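Local coordinates for OmpA family protein (Klebsiella pneumoniae subsp. pneumoniae, PDB 7RJJ) that probably binds peptidoglycan through this OmpA-like domain, which holds D-alanine in its pocket and would tether the outer membrane to the cell wall, at residues A[11-23]-A[63-75]. Residues are numbered along the deposited sequence; the frame is centred on the assembly and turned at random.
Sequences SMSLFDTGKWVLK and LSLKRAESVRDWM. With DAL (D-alanine), chain C.
R67 runs out from helix 57-77 across the F15 ring, its CG 3.7 Å above the ring centroid in a CH-pi contact, and the chain stays extended from CG to NE, which carries the guanidinium past the ring to the D-alanine. There NE and NH2 both grip K19 O, side-on and in the carbonyl plane, at 3.0 and 2.9 Å. This clamp, with H50 O accepting from NH1, helps set the guanidinium's rotation; NH2 donates to D-alanine O (2.8 Å) and NH1 to OXT, a two-pronged hold consistent with recognition of a peptidoglycan stem-peptide carboxylate. G18 N, in the type II turn from D16 to K19, donates a further hydrogen bond to D-alanine O, and D52, V54 and N60 bind the same ligand.

Beyond this polar end the packing is apolar and close: V71 CG2 meets L22 CD2 and the F15 edge, M12 CE reaches V71 CG1, and L22 CD1 packs on W74 CB (3.8 Å), crossing at about a right angle. The other side lies at the surface yet is snug. There chi1 of 58° lays the W20 indole alongside K66, whose CD covers the six-membered ring and whose NZ makes a cation-pi contact. S70 OG donates to W20 O, 2.6 Å, from above the carbonyl plane, and sits at the indole edge.

M12, F15, R67 and V71 reach V112 or I114 of strand 112-117; M12, L14 and M75 meet helix 27-38.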
ATOM      1  N   SER A  11      -1.751  -5.261  -6.245  1.00 23.14           N
ATOM      2  CA  SER A  11      -0.788  -4.157  -5.996  1.00 21.39           C
ATOM      3  C   SER A  11      -1.345  -2.857  -6.566  1.00 20.54           C
ATOM      4  O   SER A  11      -2.068  -2.890  -7.558  1.00 20.94           O
ATOM      5  CB  SER A  11       0.543  -4.469  -6.633  1.00 23.90           C
ATOM      6  OG  SER A  11       1.506  -3.493  -6.268  1.00 24.88           O
HETATM    7  N   MSE A  12      -0.962  -1.722  -5.970  1.00 18.58           N
HETATM    8  CA  MSE A  12      -1.421  -0.411  -6.407  1.00 18.87           C
HETATM    9  C   MSE A  12      -0.222   0.526  -6.572  1.00 18.73           C
HETATM   10  O   MSE A  12       0.317   1.025  -5.586  1.00 17.93           O
HETATM   11  CB  MSE A  12      -2.414   0.176  -5.393  1.00 18.75           C
HETATM   12  CG  MSE A  12      -3.789  -0.484  -5.391  1.00 19.53           C
HETATM   13 SE   MSE A  12      -4.998   0.378  -4.090  0.80 19.21          SE
HETATM   14  CE  MSE A  12      -3.957   0.180  -2.450  1.00 16.61           C
ATOM     15  N   SER A  13       0.206   0.728  -7.826  1.00 19.62           N
ATOM     16  CA  SER A  13       1.310   1.616  -8.160  1.00 20.22           C
ATOM     17  C   SER A  13       0.756   3.040  -8.309  1.00 20.94           C
ATOM     18  O   SER A  13       0.494   3.465  -9.469  1.00 22.64           O
ATOM     19  CB  SER A  13       1.997   1.129  -9.414  1.00 22.09           C
ATOM     20  OG  SER A  13       2.455  -0.211  -9.238  1.00 21.71           O
ATOM     21  N   LEU A  14       0.653   3.764  -7.195  1.00 19.93           N
ATOM     22  CA  LEU A  14      -0.023   5.092  -7.129  1.00 21.00           C
ATOM     23  C   LEU A  14       0.956   6.225  -6.817  1.00 21.62           C
ATOM     24  O   LEU A  14       0.463   7.274  -6.332  1.00 22.36           O
ATOM     25  CB  LEU A  14      -1.052   5.058  -5.985  1.00 19.85           C
ATOM     26  CG  LEU A  14      -1.991   3.859  -5.919  1.00 19.35           C
ATOM     27  CD1 LEU A  14      -2.863   3.934  -4.666  1.00 18.71           C
ATOM     28  CD2 LEU A  14      -2.847   3.756  -7.162  1.00 21.01           C
ATOM     29  N   PHE A  15       2.252   6.084  -7.112  1.00 21.83           N
ATOM     30  CA  PHE A  15       3.180   7.144  -6.632  1.00 22.83           C
ATOM     31  C   PHE A  15       4.270   7.530  -7.633  1.00 25.06           C
ATOM     32  O   PHE A  15       4.858   6.640  -8.293  1.00 24.73           O
ATOM     33  CB  PHE A  15       3.901   6.660  -5.370  1.00 21.18           C
ATOM     34  CG  PHE A  15       2.971   6.162  -4.302  1.00 19.26           C
ATOM     35  CD1 PHE A  15       2.325   7.055  -3.460  1.00 19.18           C
ATOM     36  CD2 PHE A  15       2.697   4.810  -4.176  1.00 17.83           C
ATOM     37  CE1 PHE A  15       1.436   6.603  -2.502  1.00 17.82           C
ATOM     38  CE2 PHE A  15       1.804   4.360  -3.224  1.00 16.54           C
ATOM     39  CZ  PHE A  15       1.182   5.258  -2.381  1.00 16.61           C
ATOM     40  N   ASP A  16       4.518   8.850  -7.699  1.00 27.61           N
ATOM     41  CA  ASP A  16       5.621   9.437  -8.497  1.00 30.50           C
ATOM     42  C   ASP A  16       6.877   9.405  -7.623  1.00 30.09           C
ATOM     43  O   ASP A  16       6.735   9.232  -6.372  1.00 28.13           O
ATOM     44  CB  ASP A  16       5.314  10.868  -8.954  1.00 34.18           C
ATOM     45  CG  ASP A  16       4.208  10.983 -10.024  1.00 36.22           C
ATOM     46  OD1 ASP A  16       4.065  10.097 -10.884  1.00 37.71           O
ATOM     47  OD2 ASP A  16       3.431  11.958  -9.907  1.00 38.68           O
ATOM     48  N   THR A  17       8.040   9.549  -8.262  1.00 31.39           N
ATOM     49  CA  THR A  17       9.369   9.525  -7.599  1.00 32.35           C
ATOM     50  C   THR A  17       9.376  10.416  -6.352  1.00 32.21           C
ATOM     51  O   THR A  17       8.865  11.544  -6.436  1.00 33.63           O
ATOM     52  CB  THR A  17      10.462   9.961  -8.583  1.00 35.25           C
ATOM     53  OG1 THR A  17      10.408   9.057  -9.688  1.00 35.20           O
ATOM     54  CG2 THR A  17      11.847   9.973  -7.972  1.00 36.53           C
ATOM     55  N   GLY A  18       9.873   9.875  -5.232  1.00 31.51           N
ATOM     56  CA  GLY A  18      10.068  10.586  -3.950  1.00 31.70           C
ATOM     57  C   GLY A  18       8.794  11.142  -3.341  1.00 31.06           C
ATOM     58  O   GLY A  18       8.910  11.858  -2.323  1.00 31.91           O
ATOM     59  N   LYS A  19       7.633  10.822  -3.916  1.00 29.84           N
ATOM     60  CA  LYS A  19       6.329  11.320  -3.398  1.00 29.89           C
ATOM     61  C   LYS A  19       5.596  10.198  -2.660  1.00 26.96           C
ATOM     62  O   LYS A  19       5.787   9.033  -3.023  1.00 24.44           O
ATOM     63  CB  LYS A  19       5.425  11.805  -4.538  1.00 31.31           C
ATOM     64  CG  LYS A  19       5.927  13.004  -5.330  1.00 34.65           C
ATOM     65  CD  LYS A  19       5.946  14.289  -4.541  1.00 37.01           C
ATOM     66  CE  LYS A  19       6.400  15.478  -5.363  1.00 40.76           C
ATOM     67  NZ  LYS A  19       5.502  15.723  -6.517  1.00 41.76           N
ATOM     68  N   TRP A  20       4.779  10.571  -1.674  1.00 27.10           N
ATOM     69  CA  TRP A  20       3.966   9.605  -0.895  1.00 25.86           C
ATOM     70  C   TRP A  20       2.493   9.996  -1.028  1.00 26.29           C
ATOM     71  O   TRP A  20       1.646   9.242  -0.538  1.00 26.53           O
ATOM     72  CB  TRP A  20       4.432   9.526   0.568  1.00 26.20           C
ATOM     73  CG  TRP A  20       4.392  10.823   1.317  1.00 28.20           C
ATOM     74  CD1 TRP A  20       3.347  11.341   2.031  1.00 28.93           C
ATOM     75  CD2 TRP A  20       5.468  11.767   1.446  1.00 30.80           C
ATOM     76  NE1 TRP A  20       3.690  12.553   2.571  1.00 30.55           N
ATOM     77  CE2 TRP A  20       4.990  12.833   2.242  1.00 32.29           C
ATOM     78  CE3 TRP A  20       6.779  11.821   0.959  1.00 32.33           C
ATOM     79  CZ2 TRP A  20       5.785  13.933   2.564  1.00 35.58           C
ATOM     80  CZ3 TRP A  20       7.562  12.910   1.274  1.00 35.10           C
ATOM     81  CH2 TRP A  20       7.069  13.952   2.066  1.00 36.74           C
ATOM     82  N   VAL A  21       2.217  11.140  -1.659  1.00 28.22           N
ATOM     83  CA  VAL A  21       0.808  11.568  -1.904  1.00 29.10           C
ATOM     84  C   VAL A  21       0.240  10.673  -3.005  1.00 27.36           C
ATOM     85  O   VAL A  21       1.027  10.215  -3.863  1.00 26.33           O
ATOM     86  CB  VAL A  21       0.705  13.054  -2.294  1.00 32.13           C
ATOM     87  CG1 VAL A  21       1.017  13.966  -1.116  1.00 34.00           C
ATOM     88  CG2 VAL A  21       1.576  13.381  -3.501  1.00 34.06           C
ATOM     89  N   LEU A  22      -1.065  10.407  -2.950  1.00 27.22           N
ATOM     90  CA  LEU A  22      -1.712   9.532  -3.966  1.00 26.62           C
ATOM     91  C   LEU A  22      -1.820  10.316  -5.280  1.00 29.34           C
ATOM     92  O   LEU A  22      -2.626  11.255  -5.334  1.00 30.66           O
ATOM     93  CB  LEU A  22      -3.060   9.077  -3.402  1.00 25.40           C
ATOM     94  CG  LEU A  22      -2.938   8.208  -2.148  1.00 22.78           C
ATOM     95  CD1 LEU A  22      -4.268   8.067  -1.430  1.00 22.71           C
ATOM     96  CD2 LEU A  22      -2.361   6.844  -2.489  1.00 20.66           C
ATOM     97  N   LYS A  23      -1.008   9.936  -6.280  1.00 30.22           N
ATOM     98  CA  LYS A  23      -0.925  10.660  -7.583  1.00 33.39           C
ATOM     99  C   LYS A  23      -2.294  10.746  -8.256  1.00 33.16           C
ATOM    100  O   LYS A  23      -3.197   9.953  -7.984  1.00 31.58           O
ATOM    101  CB  LYS A  23       0.046   9.970  -8.552  1.00 34.80           C
ATOM    102  CG  LYS A  23      -0.466   8.676  -9.176  1.00 35.71           C
ATOM    103  CD  LYS A  23       0.469   8.048 -10.203  1.00 37.96           C
ATOM    104  CE  LYS A  23      -0.111   6.773 -10.781  1.00 39.14           C
ATOM    105  NZ  LYS A  23       0.777   6.153 -11.789  1.00 42.16           N
ATOM    106  N   LEU A  63      10.174   6.426   3.134  1.00 20.26           N
ATOM    107  CA  LEU A  63       9.235   6.708   2.016  1.00 19.21           C
ATOM    108  C   LEU A  63       8.209   5.579   1.884  1.00 17.22           C
ATOM    109  O   LEU A  63       7.013   5.899   1.746  1.00 17.51           O
ATOM    110  CB  LEU A  63      10.032   6.858   0.719  1.00 19.12           C
ATOM    111  CG  LEU A  63       9.194   7.030  -0.545  1.00 18.82           C
ATOM    112  CD1 LEU A  63       8.210   8.176  -0.388  1.00 20.67           C
ATOM    113  CD2 LEU A  63      10.078   7.240  -1.765  1.00 19.23           C
ATOM    114  N   SER A  64       8.666   4.322   1.912  1.00 19.01           N
ATOM    115  CA  SER A  64       7.744   3.165   1.776  1.00 17.08           C
ATOM    116  C   SER A  64       6.688   3.213   2.884  1.00 15.98           C
ATOM    117  O   SER A  64       5.516   2.901   2.621  1.00 14.50           O
ATOM    118  CB  SER A  64       8.501   1.856   1.780  1.00 16.96           C
ATOM    119  OG  SER A  64       8.997   1.519   3.077  1.00 17.25           O
ATOM    120  N   LEU A  65       7.092   3.626   4.077  1.00 16.85           N
ATOM    121  CA  LEU A  65       6.145   3.662   5.216  1.00 16.35           C
ATOM    122  C   LEU A  65       5.177   4.836   5.027  1.00 16.15           C
ATOM    123  O   LEU A  65       3.978   4.653   5.313  1.00 14.75           O
ATOM    124  CB  LEU A  65       6.966   3.766   6.503  1.00 18.14           C
ATOM    125  CG  LEU A  65       6.249   3.401   7.791  1.00 18.40           C
ATOM    126  CD1 LEU A  65       5.732   1.959   7.754  1.00 17.33           C
ATOM    127  CD2 LEU A  65       7.194   3.611   8.957  1.00 20.36           C
ATOM    128  N   LYS A  66       5.659   5.980   4.522  1.00 17.38           N
ATOM    129  CA  LYS A  66       4.741   7.134   4.306  1.00 17.98           C
ATOM    130  C   LYS A  66       3.698   6.767   3.242  1.00 16.53           C
ATOM    131  O   LYS A  66       2.552   7.238   3.340  1.00 16.52           O
ATOM    132  CB  LYS A  66       5.500   8.412   3.930  1.00 20.52           C
ATOM    133  CG  LYS A  66       6.343   9.015   5.049  1.00 22.50           C
ATOM    134  CD  LYS A  66       6.823  10.422   4.765  1.00 25.32           C
ATOM    135  CE  LYS A  66       7.522  11.053   5.946  1.00 27.59           C
ATOM    136  NZ  LYS A  66       7.966  12.439   5.656  1.00 30.79           N
ATOM    137  N   ARG A  67       4.067   5.913   2.287  1.00 15.59           N
ATOM    138  CA  ARG A  67       3.124   5.516   1.212  1.00 14.71           C
ATOM    139  C   ARG A  67       2.031   4.639   1.817  1.00 13.32           C
ATOM    140  O   ARG A  67       0.870   4.801   1.428  1.00 13.06           O
ATOM    141  CB  ARG A  67       3.869   4.796   0.089  1.00 14.57           C
ATOM    142  CG  ARG A  67       4.692   5.751  -0.767  1.00 16.20           C
ATOM    143  CD  ARG A  67       5.606   5.075  -1.766  1.00 16.50           C
ATOM    144  NE  ARG A  67       6.110   6.119  -2.655  1.00 18.41           N
ATOM    145  CZ  ARG A  67       7.109   5.998  -3.525  1.00 19.59           C
ATOM    146  NH1 ARG A  67       7.775   4.855  -3.646  1.00 19.00           N
ATOM    147  NH2 ARG A  67       7.427   7.042  -4.272  1.00 21.53           N
ATOM    148  N   ALA A  68       2.424   3.725   2.701  1.00 12.55           N
ATOM    149  CA  ALA A  68       1.435   2.853   3.370  1.00 11.82           C
ATOM    150  C   ALA A  68       0.520   3.743   4.217  1.00 12.28           C
ATOM    151  O   ALA A  68      -0.687   3.546   4.167  1.00 12.03           O
ATOM    152  CB  ALA A  68       2.141   1.816   4.205  1.00 11.39           C
ATOM    153  N   GLU A  69       1.077   4.774   4.847  1.00 13.69           N
ATOM    154  CA  GLU A  69       0.243   5.688   5.682  1.00 14.94           C
ATOM    155  C   GLU A  69      -0.731   6.491   4.801  1.00 15.43           C
ATOM    156  O   GLU A  69      -1.854   6.727   5.269  1.00 15.59           O
ATOM    157  CB  GLU A  69       1.127   6.603   6.522  1.00 16.73           C
ATOM    158  CG  GLU A  69       1.882   5.852   7.602  1.00 17.17           C
ATOM    159  CD  GLU A  69       2.919   6.683   8.335  1.00 19.62           C
ATOM    160  OE1 GLU A  69       3.205   7.808   7.883  1.00 21.96           O
ATOM    161  OE2 GLU A  69       3.453   6.195   9.345  1.00 21.29           O
ATOM    162  N   SER A  70      -0.315   6.917   3.602  1.00 16.20           N
ATOM    163  CA  SER A  70      -1.224   7.681   2.695  1.00 17.26           C
ATOM    164  C   SER A  70      -2.439   6.815   2.327  1.00 16.30           C
ATOM    165  O   SER A  70      -3.563   7.343   2.320  1.00 17.08           O
ATOM    166  CB  SER A  70      -0.521   8.171   1.453  1.00 18.34           C
ATOM    167  OG  SER A  70       0.442   9.170   1.758  1.00 20.25           O
ATOM    168  N   VAL A  71      -2.203   5.544   1.987  1.00 15.17           N
ATOM    169  CA  VAL A  71      -3.294   4.589   1.627  1.00 14.52           C
ATOM    170  C   VAL A  71      -4.139   4.315   2.874  1.00 14.58           C
ATOM    171  O   VAL A  71      -5.370   4.391   2.761  1.00 14.75           O
ATOM    172  CB  VAL A  71      -2.725   3.313   0.983  1.00 13.56           C
ATOM    173  CG1 VAL A  71      -3.772   2.232   0.806  1.00 13.28           C
ATOM    174  CG2 VAL A  71      -2.065   3.619  -0.350  1.00 14.25           C
ATOM    175  N   ARG A  72      -3.507   4.070   4.025  1.00 14.47           N
ATOM    176  CA  ARG A  72      -4.287   3.858   5.273  1.00 15.50           C
ATOM    177  C   ARG A  72      -5.201   5.069   5.479  1.00 16.40           C
ATOM    178  O   ARG A  72      -6.429   4.877   5.629  1.00 16.74           O
ATOM    179  CB  ARG A  72      -3.375   3.696   6.497  1.00 15.94           C
ATOM    180  CG  ARG A  72      -4.111   3.682   7.830  1.00 17.55           C
ATOM    181  CD  ARG A  72      -3.176   3.948   8.989  1.00 19.52           C
ATOM    182  NE  ARG A  72      -2.658   5.307   8.903  1.00 21.57           N
ATOM    183  CZ  ARG A  72      -1.554   5.743   9.489  1.00 22.10           C
ATOM    184  NH1 ARG A  72      -0.804   4.923  10.202  1.00 23.09           N
ATOM    185  NH2 ARG A  72      -1.175   6.997   9.312  1.00 23.96           N
ATOM    186  N   ASP A  73      -4.628   6.269   5.411  1.00 17.24           N
ATOM    187  CA  ASP A  73      -5.387   7.528   5.648  1.00 19.03           C
ATOM    188  C   ASP A  73      -6.565   7.637   4.670  1.00 18.97           C
ATOM    189  O   ASP A  73      -7.655   8.058   5.102  1.00 19.34           O
ATOM    190  CB  ASP A  73      -4.497   8.768   5.509  1.00 21.04           C
ATOM    191  CG  ASP A  73      -3.441   8.949   6.585  1.00 22.32           C
ATOM    192  OD1 ASP A  73      -3.364   8.104   7.499  1.00 21.61           O
ATOM    193  OD2 ASP A  73      -2.699   9.957   6.491  1.00 25.32           O
ATOM    194  N   TRP A  74      -6.357   7.264   3.405  1.00 18.21           N
ATOM    195  CA  TRP A  74      -7.470   7.353   2.424  1.00 18.91           C
ATOM    196  C   TRP A  74      -8.578   6.375   2.814  1.00 18.73           C
ATOM    197  O   TRP A  74      -9.752   6.743   2.872  1.00 19.69           O
ATOM    198  CB  TRP A  74      -6.964   7.091   1.004  1.00 18.62           C
ATOM    199  CG  TRP A  74      -7.980   7.367  -0.061  1.00 19.89           C
ATOM    200  CD1 TRP A  74      -8.112   8.516  -0.787  1.00 21.68           C
ATOM    201  CD2 TRP A  74      -9.010   6.476  -0.527  1.00 19.87           C
ATOM    202  NE1 TRP A  74      -9.134   8.393  -1.687  1.00 22.75           N
ATOM    203  CE2 TRP A  74      -9.719   7.161  -1.537  1.00 21.85           C
ATOM    204  CE3 TRP A  74      -9.407   5.177  -0.192  1.00 18.86           C
ATOM    205  CZ2 TRP A  74     -10.793   6.583  -2.214  1.00 22.83           C
ATOM    206  CZ3 TRP A  74     -10.466   4.605  -0.863  1.00 19.80           C
ATOM    207  CH2 TRP A  74     -11.151   5.303  -1.858  1.00 21.84           C
HETATM  208  N   MSE A  75      -8.197   5.129   3.107  1.00 17.44           N
HETATM  209  CA  MSE A  75      -9.175   4.104   3.444  1.00 18.14           C
HETATM  210  C   MSE A  75      -9.962   4.500   4.693  1.00 18.76           C
HETATM  211  O   MSE A  75     -11.168   4.295   4.763  1.00 19.18           O
HETATM  212  CB  MSE A  75      -8.484   2.761   3.680  1.00 17.19           C
HETATM  213  CG  MSE A  75      -7.767   2.212   2.480  1.00 17.45           C
HETATM  214 SE   MSE A  75      -8.988   1.669   1.054  1.00 20.97          SE
HETATM  215  CE  MSE A  75      -7.697   1.447  -0.394  1.00 19.16           C
TER
HETATM  216  N   DAL C 601      13.185   5.377  -4.743  1.00 24.99           N
HETATM  217  CA  DAL C 601      12.372   6.499  -5.303  1.00 25.85           C
HETATM  218  CB  DAL C 601      12.762   7.795  -4.640  1.00 29.05           C
HETATM  219  C   DAL C 601      10.878   6.198  -5.131  1.00 25.73           C
HETATM  220  O   DAL C 601      10.039   7.090  -5.243  1.00 23.42           O
HETATM  221  OXT DAL C 601      10.464   5.057  -4.902  1.00 22.22           O